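Local coordinates for beta sliding clamp (Bartonella birtlesii LL-WM9, PDB 6DEG), which probably tethers DNA polymerases and other proteins to DNA, conferring processivity as a ring-shaped head-to-tail homodimer around the duplex, at residues Val13-Phe18 / Ser93-Ser98; Phe19-Arg24 / Val61-Thr66; Leu140-Leu145 / Gly227-Glu232; Asn166-His171 / Leu180-Thr185; His188-Val193 / Gln260-Leu265. One frame throughout, in Å; residues are numbered along the deposited sequence.

Contact 1 (Val13-Phe18 / Ser93-Ser98); sequences VDRSQF and SEIVLS
An antiparallel strand pair that runs directly into an N-capped helix forms this contact in the N-terminal domain: Val-13 pairs with Ile-95, and helix 15-26 starts right after Asp-14. The pairing is reciprocal. Val-13 N gives its hydrogen to Ile-95 O (3.1 Å), and Ile-95 N returns one to Val-13 O (3.0 Å). A third bond, Arg-15 N to Ser-93 O at 2.8 Å, carries the pairing into the first turn of the helix. Asp-14 OD1 caps that turn through a weak bond from Ser-16 N. On the face that carries Val-13, Ile-95 and Leu-97, Val-13 CG2 meets Leu-97 CD1 at 4.0 Å, the two side chains crossing at about a right angle. Ile-95 reaches the helix by its tip: with CG1 anti to the carbonyl carbon (chi1 -45°), CD1 comes to 3.6 Å from Arg-15 CB. The rest of Arg-15 leads away, and its NE and NH1 bond to the carbonyl oxygens of Val-86 and Arg-87 in helix 79-88. Strand 94-99 lies between strands 10-14 and 106-111, and helix 15-26 rests against that same face, where Phe-18 CE2 packs 4.4 Å from Leu-97 CD2.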
# COMPACT_ATOMS: atom_id res chain seq x y z
N VAL B 13 -16.99 -1.83 25.85
CA VAL B 13 -16.67 -2.83 24.85
C VAL B 13 -15.16 -3.04 24.80
O VAL B 13 -14.38 -2.15 25.15
CB VAL B 13 -17.20 -2.43 23.46
CG1 VAL B 13 -18.69 -2.13 23.53
CG2 VAL B 13 -16.44 -1.23 22.93
N ASP B 14 -14.77 -4.24 24.39
CA ASP B 14 -13.37 -4.50 24.08
C ASP B 14 -12.99 -3.75 22.81
O ASP B 14 -13.72 -3.77 21.82
CB ASP B 14 -13.13 -6.00 23.91
CG ASP B 14 -11.67 -6.33 23.70
OD1 ASP B 14 -10.82 -5.41 23.73
OD2 ASP B 14 -11.36 -7.53 23.51
N ARG B 15 -11.83 -3.09 22.84
CA ARG B 15 -11.43 -2.23 21.73
C ARG B 15 -11.19 -3.04 20.46
O ARG B 15 -11.72 -2.73 19.40
CB ARG B 15 -10.19 -1.43 22.11
CG ARG B 15 -9.56 -0.66 20.96
CD ARG B 15 -8.31 -1.36 20.47
NE ARG B 15 -7.79 -0.78 19.24
CZ ARG B 15 -7.29 -1.48 18.24
NH1 ARG B 15 -6.83 -0.87 17.16
NH2 ARG B 15 -7.25 -2.81 18.32
N SER B 16 -10.38 -4.10 20.57
CA SER B 16 -10.04 -4.89 19.39
C SER B 16 -11.27 -5.57 18.80
O SER B 16 -11.49 -5.53 17.58
CB SER B 16 -8.97 -5.91 19.74
OG SER B 16 -9.30 -6.57 20.95
N GLN B 17 -12.09 -6.20 19.65
CA GLN B 17 -13.32 -6.81 19.16
C GLN B 17 -14.25 -5.76 18.57
O GLN B 17 -15.04 -6.06 17.67
CB GLN B 17 -14.03 -7.56 20.28
N PHE B 18 -14.16 -4.52 19.06
CA PHE B 18 -14.93 -3.43 18.51
C PHE B 18 -14.30 -2.87 17.24
O PHE B 18 -15.01 -2.40 16.35
CB PHE B 18 -15.09 -2.32 19.54
CG PHE B 18 -16.02 -1.25 19.12
CD1 PHE B 18 -17.25 -1.57 18.57
CD2 PHE B 18 -15.68 0.08 19.26
CE1 PHE B 18 -18.12 -0.58 18.17
CE2 PHE B 18 -16.54 1.07 18.86
CZ PHE B 18 -17.76 0.75 18.32
N SER B 93 -7.83 -2.75 25.21
CA SER B 93 -8.40 -1.84 26.20
C SER B 93 -9.93 -1.93 26.17
O SER B 93 -10.53 -2.55 25.29
CB SER B 93 -7.95 -0.41 25.94
OG SER B 93 -8.48 0.08 24.72
N GLU B 94 -10.55 -1.28 27.14
CA GLU B 94 -12.00 -1.20 27.23
C GLU B 94 -12.41 0.25 27.03
O GLU B 94 -11.82 1.16 27.62
CB GLU B 94 -12.50 -1.73 28.57
CG GLU B 94 -12.49 -3.25 28.64
CD GLU B 94 -13.54 -3.79 29.59
OE1 GLU B 94 -13.88 -3.09 30.56
OE2 GLU B 94 -14.02 -4.92 29.35
N ILE B 95 -13.42 0.46 26.19
CA ILE B 95 -13.87 1.79 25.82
C ILE B 95 -15.27 1.99 26.38
O ILE B 95 -16.10 1.07 26.36
CB ILE B 95 -13.85 1.98 24.29
CG1 ILE B 95 -12.54 1.44 23.72
CG2 ILE B 95 -14.02 3.44 23.94
CD1 ILE B 95 -12.52 1.32 22.22
N VAL B 96 -15.53 3.20 26.87
CA VAL B 96 -16.81 3.56 27.48
C VAL B 96 -17.45 4.64 26.63
O VAL B 96 -16.87 5.71 26.43
CB VAL B 96 -16.63 4.04 28.93
CG1 VAL B 96 -17.96 4.51 29.50
CG2 VAL B 96 -16.06 2.92 29.78
N LEU B 97 -18.66 4.36 26.15
CA LEU B 97 -19.35 5.17 25.15
C LEU B 97 -20.67 5.66 25.73
O LEU B 97 -21.52 4.85 26.10
CB LEU B 97 -19.58 4.34 23.88
CG LEU B 97 -18.32 3.59 23.42
CD1 LEU B 97 -18.40 2.11 23.76
CD2 LEU B 97 -18.06 3.78 21.94
N SER B 98 -20.85 6.99 25.78
CA SER B 98 -21.91 7.57 26.58
C SER B 98 -22.63 8.69 25.84
O SER B 98 -22.06 9.36 24.98
CB SER B 98 -21.36 8.15 27.90
OG SER B 98 -20.38 7.30 28.46

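Contact 2 (Phe19-Arg24 / Val61-Thr66); sequences FKSLGR and VTESFT
The Phe-65 ring has the hydroxyl of Ser-21 over one face, OG standing 3.2 Å above the plane and displaced toward the rim, nearest to CD1. The carboxylate of Glu-63 and the guanidinium of Arg-24, the other flat groups, meet without lying coplanar, their planes 45° apart. Arg-24 NH1 holds Glu-63 OE2 in a salt bridge of 2.6 Å. The aliphatic parts also touch, Arg-24 CD resting 3.6 Å from Glu-63 CG. A bend of Glu-63 at chi2 (-108°) carries the carboxylate between two helix residues: OE2 meets Arg-24, and OE1 lies 3.1 Å from Ser-21 CB. Segment 19-24 runs nearly antiparallel to segment 61-66, their axes 8.6 Å apart at closest, and Ser-21, Arg-24, Glu-63 and Phe-65 all turn their side chains into the gap. Ser-21 OG gives its hydrogen to Gln-17 O one turn back, which fixes the hydroxyl over the phenyl ring. Arg-24 has a second acidic partner, since its NH2 forms a salt bridge with Glu-224. Held between two carboxylates, the guanidinium probably balances the charge of the buried Glu-63 and would favour its ionised form; its second salt bridge ties the N-terminal domain to the central domain.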
# COMPACT_ATOMS: atom_id res chain seq x y z
N PHE B 19 -12.96 -2.89 17.16
CA PHE B 19 -12.29 -2.51 15.93
C PHE B 19 -12.58 -3.51 14.81
O PHE B 19 -12.79 -3.12 13.66
CB PHE B 19 -10.79 -2.40 16.17
CG PHE B 19 -10.02 -1.88 15.00
CD1 PHE B 19 -10.30 -0.64 14.47
CD2 PHE B 19 -9.02 -2.64 14.42
CE1 PHE B 19 -9.59 -0.15 13.39
CE2 PHE B 19 -8.31 -2.16 13.34
CZ PHE B 19 -8.60 -0.92 12.83
N LYS B 20 -12.55 -4.80 15.14
CA LYS B 20 -12.94 -5.83 14.18
C LYS B 20 -14.39 -5.64 13.75
O LYS B 20 -14.70 -5.61 12.55
CB LYS B 20 -12.74 -7.22 14.79
N SER B 21 -15.30 -5.52 14.72
CA SER B 21 -16.70 -5.29 14.41
C SER B 21 -16.90 -4.04 13.56
O SER B 21 -17.90 -3.95 12.83
CB SER B 21 -17.51 -5.17 15.70
OG SER B 21 -17.49 -6.38 16.43
N LEU B 22 -15.97 -3.10 13.62
CA LEU B 22 -16.13 -1.82 12.95
C LEU B 22 -15.58 -1.82 11.53
O LEU B 22 -16.06 -1.05 10.69
CB LEU B 22 -15.44 -0.72 13.76
CG LEU B 22 -16.03 0.67 13.65
CD1 LEU B 22 -17.45 0.66 14.16
CD2 LEU B 22 -15.18 1.65 14.43
N GLY B 23 -14.58 -2.66 11.25
CA GLY B 23 -14.07 -2.76 9.89
C GLY B 23 -15.02 -3.42 8.92
O GLY B 23 -14.88 -3.22 7.71
N ARG B 24 -15.97 -4.21 9.41
CA ARG B 24 -16.92 -4.86 8.51
C ARG B 24 -17.87 -3.85 7.88
O ARG B 24 -18.08 -3.85 6.66
CB ARG B 24 -17.71 -5.94 9.27
CG ARG B 24 -16.89 -7.17 9.62
CD ARG B 24 -17.74 -8.19 10.35
NE ARG B 24 -17.02 -9.44 10.56
CZ ARG B 24 -16.71 -9.94 11.76
NH1 ARG B 24 -17.04 -9.27 12.85
NH2 ARG B 24 -16.05 -11.09 11.85
N VAL B 61 -25.06 -2.97 5.61
CA VAL B 61 -24.40 -4.00 6.40
C VAL B 61 -24.76 -3.79 7.87
O VAL B 61 -24.74 -2.66 8.36
CB VAL B 61 -22.87 -3.98 6.23
CG1 VAL B 61 -22.25 -5.20 6.88
CG2 VAL B 61 -22.50 -3.94 4.76
N THR B 62 -25.08 -4.88 8.55
CA THR B 62 -25.25 -4.86 10.00
C THR B 62 -24.45 -6.01 10.59
O THR B 62 -24.47 -7.12 10.05
CB THR B 62 -26.72 -4.96 10.44
OG1 THR B 62 -27.11 -6.33 10.48
CG2 THR B 62 -27.62 -4.19 9.49
N GLU B 63 -23.76 -5.73 11.69
CA GLU B 63 -22.99 -6.75 12.38
C GLU B 63 -23.20 -6.61 13.88
O GLU B 63 -23.18 -5.49 14.42
CB GLU B 63 -21.50 -6.65 12.03
CG GLU B 63 -20.73 -7.93 12.26
CD GLU B 63 -19.81 -7.84 13.45
OE1 GLU B 63 -19.49 -6.70 13.84
OE2 GLU B 63 -19.40 -8.89 13.98
N SER B 64 -23.42 -7.74 14.55
CA SER B 64 -23.72 -7.76 15.98
C SER B 64 -22.73 -8.64 16.73
O SER B 64 -22.38 -9.74 16.27
CB SER B 64 -25.15 -8.27 16.22
OG SER B 64 -26.07 -7.62 15.36
N PHE B 65 -22.28 -8.15 17.88
CA PHE B 65 -21.45 -8.93 18.79
C PHE B 65 -21.98 -8.79 20.20
O PHE B 65 -22.56 -7.77 20.57
CB PHE B 65 -19.96 -8.51 18.71
CG PHE B 65 -19.71 -7.05 19.00
CD1 PHE B 65 -20.13 -6.06 18.12
CD2 PHE B 65 -19.00 -6.66 20.13
CE1 PHE B 65 -19.88 -4.72 18.38
CE2 PHE B 65 -18.75 -5.33 20.39
CZ PHE B 65 -19.19 -4.36 19.51
N THR B 66 -21.78 -9.84 20.99
CA THR B 66 -22.35 -9.92 22.33
C THR B 66 -21.50 -9.11 23.29
O THR B 66 -20.27 -9.27 23.34
CB THR B 66 -22.41 -11.38 22.80
OG1 THR B 66 -21.19 -12.05 22.46
CG2 THR B 66 -23.57 -12.11 22.14

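Contact 3 (Leu140-Leu145 / Gly227-Glu232); sequences LSASKL and GDVCIE
Val-229 sends its side chain from the strand into the angle between strand 136-141 and helix 142-150. Its CB lies 3.4 Å from Leu-140 O, directly beside the backbone pairing. From there the branches part: CG1, anti to the backbone N (chi1 -171°), goes to Leu-145 CD1 at 3.7 Å, whereas CG2 goes to the start of the helix and touches Ala-142 CB at 3.8 Å. Leu-145 and Val-229 cross at about a right angle, meeting through one methyl each. Ile-231, two residues along the same side of the strand, adds CD1 against Leu-140 CB (3.7 Å) and, more loosely, against Leu-145 CD1. The backbones hold this packing in place. Val-229 N bonds to Leu-140 O at 2.7 Å and Leu-140 N to Val-229 O at 3.0 Å, while Ala-142 N, already in the helix, donates to Gly-227 O at 2.6 Å. Ser-143 N bonds to Asp-226 OD1 and, weakly, to the capping Ser-141 OG. The result is a strand passing without a break into an N-capped helix, clasped by an antiparallel neighbour. It repeats in the central domain the arrangement of residues 13-18 and 93-98, in keeping with a fold built from related domains whose helices pack against sheets.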
# COMPACT_ATOMS: atom_id res chain seq x y z
N LEU B 140 -26.37 -21.74 1.94
CA LEU B 140 -25.21 -22.10 1.14
C LEU B 140 -23.96 -21.98 2.01
O LEU B 140 -23.87 -21.08 2.85
CB LEU B 140 -25.10 -21.18 -0.08
CG LEU B 140 -24.22 -21.58 -1.27
CD1 LEU B 140 -24.33 -20.53 -2.36
CD2 LEU B 140 -22.77 -21.75 -0.85
N SER B 141 -23.02 -22.90 1.81
CA SER B 141 -21.77 -22.86 2.56
C SER B 141 -20.98 -21.60 2.21
O SER B 141 -20.93 -21.19 1.05
CB SER B 141 -20.93 -24.11 2.26
OG SER B 141 -19.56 -23.89 2.53
N ALA B 142 -20.36 -21.00 3.22
CA ALA B 142 -19.65 -19.74 3.01
C ALA B 142 -18.51 -19.90 2.02
O ALA B 142 -18.25 -19.00 1.21
CB ALA B 142 -19.13 -19.20 4.34
N SER B 143 -17.81 -21.03 2.06
CA SER B 143 -16.71 -21.25 1.13
C SER B 143 -17.21 -21.39 -0.30
O SER B 143 -16.66 -20.79 -1.23
CB SER B 143 -15.91 -22.49 1.54
OG SER B 143 -15.61 -22.48 2.92
N LYS B 144 -18.25 -22.20 -0.50
CA LYS B 144 -18.77 -22.41 -1.85
C LYS B 144 -19.30 -21.11 -2.44
O LYS B 144 -19.13 -20.86 -3.64
CB LYS B 144 -19.86 -23.48 -1.83
CG LYS B 144 -19.37 -24.86 -2.23
CD LYS B 144 -19.03 -24.91 -3.72
CE LYS B 144 -20.05 -25.72 -4.49
NZ LYS B 144 -19.59 -26.06 -5.87
N LEU B 145 -19.92 -20.27 -1.62
CA LEU B 145 -20.46 -19.01 -2.12
C LEU B 145 -19.34 -18.12 -2.65
O LEU B 145 -19.38 -17.69 -3.81
CB LEU B 145 -21.25 -18.32 -1.01
CG LEU B 145 -22.41 -17.38 -1.35
CD1 LEU B 145 -23.18 -17.01 -0.09
CD2 LEU B 145 -21.93 -16.12 -2.05
N GLY B 227 -18.92 -20.97 7.19
CA GLY B 227 -20.17 -21.28 7.82
C GLY B 227 -21.26 -21.45 6.79
O GLY B 227 -21.00 -21.67 5.61
N ASP B 228 -22.50 -21.36 7.26
CA ASP B 228 -23.67 -21.42 6.41
C ASP B 228 -24.22 -20.01 6.23
O ASP B 228 -24.29 -19.23 7.19
CB ASP B 228 -24.74 -22.34 7.00
CG ASP B 228 -24.46 -23.81 6.71
OD1 ASP B 228 -23.59 -24.10 5.85
OD2 ASP B 228 -25.10 -24.67 7.34
N VAL B 229 -24.60 -19.67 5.00
CA VAL B 229 -25.05 -18.33 4.65
C VAL B 229 -26.52 -18.40 4.24
O VAL B 229 -26.88 -19.15 3.33
CB VAL B 229 -24.20 -17.73 3.52
CG1 VAL B 229 -24.53 -16.25 3.32
CG2 VAL B 229 -22.72 -17.92 3.80
N CYS B 230 -27.35 -17.60 4.90
CA CYS B 230 -28.78 -17.56 4.61
C CYS B 230 -29.05 -16.50 3.56
O CYS B 230 -28.92 -15.30 3.82
CB CYS B 230 -29.59 -17.27 5.87
SG CYS B 230 -31.31 -16.85 5.50
N ILE B 231 -29.42 -16.94 2.37
CA ILE B 231 -29.78 -16.05 1.27
C ILE B 231 -31.30 -15.92 1.25
O ILE B 231 -32.01 -16.92 1.11
CB ILE B 231 -29.25 -16.58 -0.07
CG1 ILE B 231 -27.74 -16.78 -0.01
CG2 ILE B 231 -29.62 -15.63 -1.19
CD1 ILE B 231 -27.33 -18.21 0.27
N GLU B 232 -31.79 -14.69 1.40
CA GLU B 232 -33.21 -14.39 1.35
C GLU B 232 -33.43 -13.40 0.22
O GLU B 232 -32.80 -12.33 0.19
CB GLU B 232 -33.70 -13.80 2.67
CG GLU B 232 -33.83 -14.78 3.82
CD GLU B 232 -34.09 -14.08 5.15
OE1 GLU B 232 -33.32 -14.30 6.10
OE2 GLU B 232 -35.05 -13.30 5.22

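Contact 4 (Asn166-His171 / Leu180-Thr185); sequences NGIYFH and LRLVAT
Phe-170 extends its ring anti to the backbone N (chi1 -170°), and Leu-182 turns CG anti to its own carbonyl carbon (chi1 -74°); together these torsions bring phenyl CD1 to within 3.3 Å of Leu-182 CD2 across a two-stranded beta hairpin. Strands 167-174 and 178-186 follow each other in the chain and run antiparallel. Leu-180 CD1 meets the same ring at its CE1, 3.4 Å away, and Ile-168 CD1 comes against Leu-182 CD2 on the other flank. These four side chains form a close-packed apolar patch, extended by Ile-168 CG2 against Ala-184 CB. The backbone bonds alternate with it. Tyr-169 and Val-183 exchange two, of which Tyr-169 N to Val-183 O is the shorter at 2.7 Å; at the next hydrogen-bonded pair Arg-181 N binds His-171 O at 2.9 Å, but the return bond from His-171 N is weak. The opposite surface carries Tyr-169, His-171, Arg-181 and Val-183. His-171 and Arg-181 lie side by side pointing the same way, with imidazole and guanidinium planes nearly perpendicular (86°). Tyr-259 OH takes part in bonds with both His-171 NE2 and Arg-181 NH1, while Asp-194 pairs with Arg-181 NE. Along the imidazole edge, close to the ring plane, Val-183 CG2 sits 3.7 Å from His-171 CE1.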
# COMPACT_ATOMS: atom_id res chain seq x y z
N ASN B 166 -21.54 -3.27 -14.23
CA ASN B 166 -22.99 -3.36 -14.08
C ASN B 166 -23.37 -4.39 -13.03
O ASN B 166 -23.62 -4.05 -11.88
CB ASN B 166 -23.65 -3.70 -15.42
N GLY B 167 -23.42 -5.66 -13.43
CA GLY B 167 -23.80 -6.70 -12.49
C GLY B 167 -23.67 -8.07 -13.10
O GLY B 167 -23.25 -8.24 -14.25
N ILE B 168 -24.03 -9.08 -12.30
CA ILE B 168 -24.00 -10.48 -12.72
C ILE B 168 -25.37 -11.13 -12.50
O ILE B 168 -26.08 -10.79 -11.54
CB ILE B 168 -22.89 -11.27 -11.99
CG1 ILE B 168 -23.30 -11.65 -10.58
CG2 ILE B 168 -21.61 -10.45 -11.93
CD1 ILE B 168 -22.73 -12.98 -10.15
N TYR B 169 -25.74 -12.04 -13.40
CA TYR B 169 -27.06 -12.66 -13.44
C TYR B 169 -27.12 -13.87 -12.51
O TYR B 169 -26.29 -14.78 -12.61
CB TYR B 169 -27.40 -13.08 -14.87
CG TYR B 169 -28.81 -13.58 -15.07
CD1 TYR B 169 -29.83 -13.23 -14.20
CD2 TYR B 169 -29.12 -14.42 -16.14
CE1 TYR B 169 -31.11 -13.70 -14.38
CE2 TYR B 169 -30.40 -14.89 -16.32
CZ TYR B 169 -31.40 -14.53 -15.44
OH TYR B 169 -32.68 -14.99 -15.63
N PHE B 170 -28.12 -13.89 -11.63
CA PHE B 170 -28.30 -14.92 -10.61
C PHE B 170 -29.57 -15.71 -10.91
O PHE B 170 -30.68 -15.17 -10.77
CB PHE B 170 -28.38 -14.27 -9.23
CG PHE B 170 -28.31 -15.24 -8.09
CD1 PHE B 170 -27.45 -16.32 -8.12
CD2 PHE B 170 -29.11 -15.06 -6.97
CE1 PHE B 170 -27.39 -17.20 -7.06
CE2 PHE B 170 -29.05 -15.94 -5.91
CZ PHE B 170 -28.19 -17.02 -5.96
N HIS B 171 -29.43 -16.98 -11.28
CA HIS B 171 -30.58 -17.78 -11.67
C HIS B 171 -30.25 -19.26 -11.54
O HIS B 171 -29.11 -19.64 -11.27
CB HIS B 171 -31.01 -17.45 -13.11
CG HIS B 171 -30.02 -17.90 -14.13
ND1 HIS B 171 -28.94 -17.13 -14.51
CD2 HIS B 171 -29.92 -19.06 -14.83
CE1 HIS B 171 -28.23 -17.78 -15.41
NE2 HIS B 171 -28.81 -18.95 -15.63
N LEU B 180 -27.72 -24.27 -9.78
CA LEU B 180 -27.60 -22.85 -9.47
C LEU B 180 -26.43 -22.28 -10.26
O LEU B 180 -25.30 -22.77 -10.17
CB LEU B 180 -27.39 -22.67 -7.97
CG LEU B 180 -27.13 -21.25 -7.47
CD1 LEU B 180 -28.06 -20.29 -8.17
CD2 LEU B 180 -27.33 -21.19 -5.97
N ARG B 181 -26.71 -21.25 -11.06
CA ARG B 181 -25.76 -20.76 -12.04
C ARG B 181 -25.53 -19.27 -11.87
O ARG B 181 -26.48 -18.52 -11.61
CB ARG B 181 -26.24 -21.06 -13.46
CG ARG B 181 -25.45 -20.36 -14.54
CD ARG B 181 -25.89 -20.83 -15.89
NE ARG B 181 -25.78 -22.28 -16.00
CZ ARG B 181 -26.28 -22.98 -17.01
NH1 ARG B 181 -26.92 -22.37 -17.99
NH2 ARG B 181 -26.14 -24.30 -17.03
N LEU B 182 -24.28 -18.85 -12.00
CA LEU B 182 -23.92 -17.44 -12.06
C LEU B 182 -23.35 -17.12 -13.44
O LEU B 182 -22.57 -17.90 -13.99
CB LEU B 182 -22.88 -17.10 -11.00
CG LEU B 182 -23.40 -17.01 -9.57
CD1 LEU B 182 -22.28 -16.67 -8.61
CD2 LEU B 182 -24.47 -15.96 -9.52
N VAL B 183 -23.76 -15.98 -13.99
CA VAL B 183 -23.33 -15.57 -15.33
C VAL B 183 -22.99 -14.09 -15.31
O VAL B 183 -23.77 -13.27 -14.83
CB VAL B 183 -24.42 -15.85 -16.38
CG1 VAL B 183 -24.02 -15.29 -17.73
CG2 VAL B 183 -24.71 -17.34 -16.48
N ALA B 184 -21.80 -13.76 -15.83
CA ALA B 184 -21.42 -12.38 -16.12
C ALA B 184 -20.74 -12.36 -17.48
O ALA B 184 -19.89 -13.21 -17.76
CB ALA B 184 -20.47 -11.81 -15.06
N THR B 185 -21.11 -11.39 -18.31
CA THR B 185 -20.57 -11.36 -19.66
C THR B 185 -20.44 -9.93 -20.15
O THR B 185 -21.11 -9.01 -19.67
CB THR B 185 -21.43 -12.16 -20.64
OG1 THR B 185 -21.04 -11.86 -21.99
CG2 THR B 185 -22.90 -11.82 -20.47

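Contact 5 (His188-Val193 / Gln260-Leu265); sequences HRLAQV and QRVIPL
Val-262 packs between His-188 and Leu-190, its CG1 lying over a face of the imidazole in a CH-pi contact, 4.2 Å from the ring centroid and 28° off the normal. The place is the junction of the central and C-terminal domains, which in related bacterial proteins forms the hydrophobic pocket for the short peptide motifs of polymerases and other partners; an equivalent role here is consistent with the geometry. The same methyl touches Leu-190 CD1 at 3.6 Å and comes to 3.2 Å from His-188 O, so one branch of Val-262 packs on ring, side chain and backbone together. Val-262 CG1 gets there by standing anti to its backbone N (chi1 156°). At the imidazole edge, near the plane, Pro-264 CG is 4.3 Å from His-188 NE2. The approach of that nitrogen to Val-262 O is too short and too poorly angled to be read as a bond, and remains doubtful. Farther out, Leu-190 CD2 faces Ile-263 CG1. Behind this shell, strand 189-196 is held by backbone bonds to strands 178-186 and 372-376, Tyr-259 packs on Leu-190, and Val-375 and Pro-361 touch His-188. Gln-192 closes the row: its extended chain crosses Ile-263 at about a right angle and sets OE1 3.7 Å from Ile-263 CD1.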
# COMPACT_ATOMS: atom_id res chain seq x y z
N HIS B 188 -19.38 -10.87 -25.88
CA HIS B 188 -18.99 -12.26 -26.03
C HIS B 188 -18.09 -12.75 -24.91
O HIS B 188 -18.16 -13.93 -24.56
CB HIS B 188 -18.31 -12.50 -27.38
CG HIS B 188 -18.63 -13.84 -27.98
ND1 HIS B 188 -19.29 -13.98 -29.18
CD2 HIS B 188 -18.39 -15.09 -27.52
CE1 HIS B 188 -19.44 -15.27 -29.44
NE2 HIS B 188 -18.91 -15.96 -28.45
N ARG B 189 -17.25 -11.88 -24.36
CA ARG B 189 -16.49 -12.24 -23.17
C ARG B 189 -17.48 -12.57 -22.05
O ARG B 189 -18.37 -11.79 -21.75
CB ARG B 189 -15.57 -11.08 -22.78
CG ARG B 189 -14.98 -11.12 -21.38
CD ARG B 189 -14.41 -12.47 -21.03
NE ARG B 189 -14.01 -12.55 -19.63
CZ ARG B 189 -13.38 -13.59 -19.09
NH1 ARG B 189 -13.05 -13.57 -17.81
NH2 ARG B 189 -13.10 -14.66 -19.83
N LEU B 190 -17.31 -13.75 -21.43
CA LEU B 190 -18.33 -14.27 -20.53
C LEU B 190 -17.70 -15.14 -19.45
O LEU B 190 -16.61 -15.69 -19.62
CB LEU B 190 -19.38 -15.06 -21.33
CG LEU B 190 -20.59 -15.67 -20.62
CD1 LEU B 190 -21.80 -15.59 -21.53
CD2 LEU B 190 -20.32 -17.12 -20.23
N ALA B 191 -18.42 -15.26 -18.33
CA ALA B 191 -18.04 -16.15 -17.23
C ALA B 191 -19.28 -16.84 -16.68
O ALA B 191 -20.26 -16.17 -16.33
CB ALA B 191 -17.33 -15.38 -16.11
N GLN B 192 -19.25 -18.18 -16.61
CA GLN B 192 -20.37 -18.98 -16.15
C GLN B 192 -19.89 -20.02 -15.15
O GLN B 192 -18.89 -20.70 -15.40
CB GLN B 192 -21.07 -19.70 -17.30
CG GLN B 192 -21.74 -20.99 -16.87
CD GLN B 192 -22.54 -21.65 -17.95
OE1 GLN B 192 -23.22 -20.99 -18.74
NE2 GLN B 192 -22.49 -22.98 -17.99
N VAL B 193 -20.60 -20.16 -14.02
CA VAL B 193 -20.27 -21.16 -13.01
C VAL B 193 -21.57 -21.79 -12.50
O VAL B 193 -22.53 -21.08 -12.19
CB VAL B 193 -19.45 -20.56 -11.85
CG1 VAL B 193 -20.09 -19.28 -11.33
CG2 VAL B 193 -19.27 -21.58 -10.74
N GLN B 260 -26.65 -18.01 -23.76
CA GLN B 260 -26.34 -19.22 -24.51
C GLN B 260 -26.06 -18.90 -25.97
O GLN B 260 -25.38 -19.68 -26.65
CB GLN B 260 -27.50 -20.22 -24.40
N ARG B 261 -26.53 -17.75 -26.45
CA ARG B 261 -26.18 -17.27 -27.78
C ARG B 261 -24.70 -16.91 -27.84
O ARG B 261 -24.09 -16.99 -28.91
CB ARG B 261 -27.03 -16.07 -28.13
CG ARG B 261 -28.51 -16.34 -28.02
CD ARG B 261 -29.12 -16.53 -29.38
NE ARG B 261 -29.66 -15.28 -29.91
CZ ARG B 261 -30.85 -14.78 -29.59
NH1 ARG B 261 -31.60 -15.38 -28.67
NH2 ARG B 261 -31.25 -13.64 -30.13
N VAL B 262 -24.13 -16.49 -26.72
CA VAL B 262 -22.76 -15.99 -26.69
C VAL B 262 -21.73 -17.11 -26.59
O VAL B 262 -20.59 -16.96 -27.03
CB VAL B 262 -22.66 -14.98 -25.53
CG1 VAL B 262 -21.23 -14.82 -25.04
CG2 VAL B 262 -23.27 -13.65 -25.94
N ILE B 263 -22.12 -18.26 -26.06
CA ILE B 263 -21.17 -19.36 -25.87
C ILE B 263 -20.98 -20.09 -27.19
O ILE B 263 -21.97 -20.44 -27.85
CB ILE B 263 -21.68 -20.31 -24.79
CG1 ILE B 263 -21.88 -19.53 -23.48
CG2 ILE B 263 -20.71 -21.46 -24.58
CD1 ILE B 263 -22.29 -20.38 -22.32
N PRO B 264 -19.74 -20.33 -27.63
CA PRO B 264 -19.52 -21.05 -28.89
C PRO B 264 -20.00 -22.49 -28.81
O PRO B 264 -19.87 -23.16 -27.79
CB PRO B 264 -18.00 -20.98 -29.09
CG PRO B 264 -17.50 -19.96 -28.11
CD PRO B 264 -18.47 -19.97 -26.97
N LEU B 265 -20.52 -22.97 -29.94
CA LEU B 265 -21.13 -24.30 -30.01
C LEU B 265 -20.18 -25.35 -30.57
O LEU B 265 -19.99 -26.40 -29.95
CB LEU B 265 -22.40 -24.24 -30.85

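How the contacts relate
Contacts 1 and 2 share helix 15-26 and touch through Phe-18 CD1 and Phe-65 CZ, 3.5 Å apart. Contact 3 is the central-domain counterpart of contact 1, the two centres being about 30 Å apart; it reaches the same sheet as contact 2, whose centre is about 19 Å away. Contact 4 lies in the chain between the two segments of contact 3, and the nearest atoms of the two are about 5 Å apart. Contacts 4 and 5 meet directly, strand 189-196 lying beside strand 178-186, with a probable hydrogen bond from Ala-191 N to Ala-184 O at 2.6 Å. The putative partner-binding pocket at contact 5 lies far from the N-terminal domain, about 51 Å from contact 1 between centres.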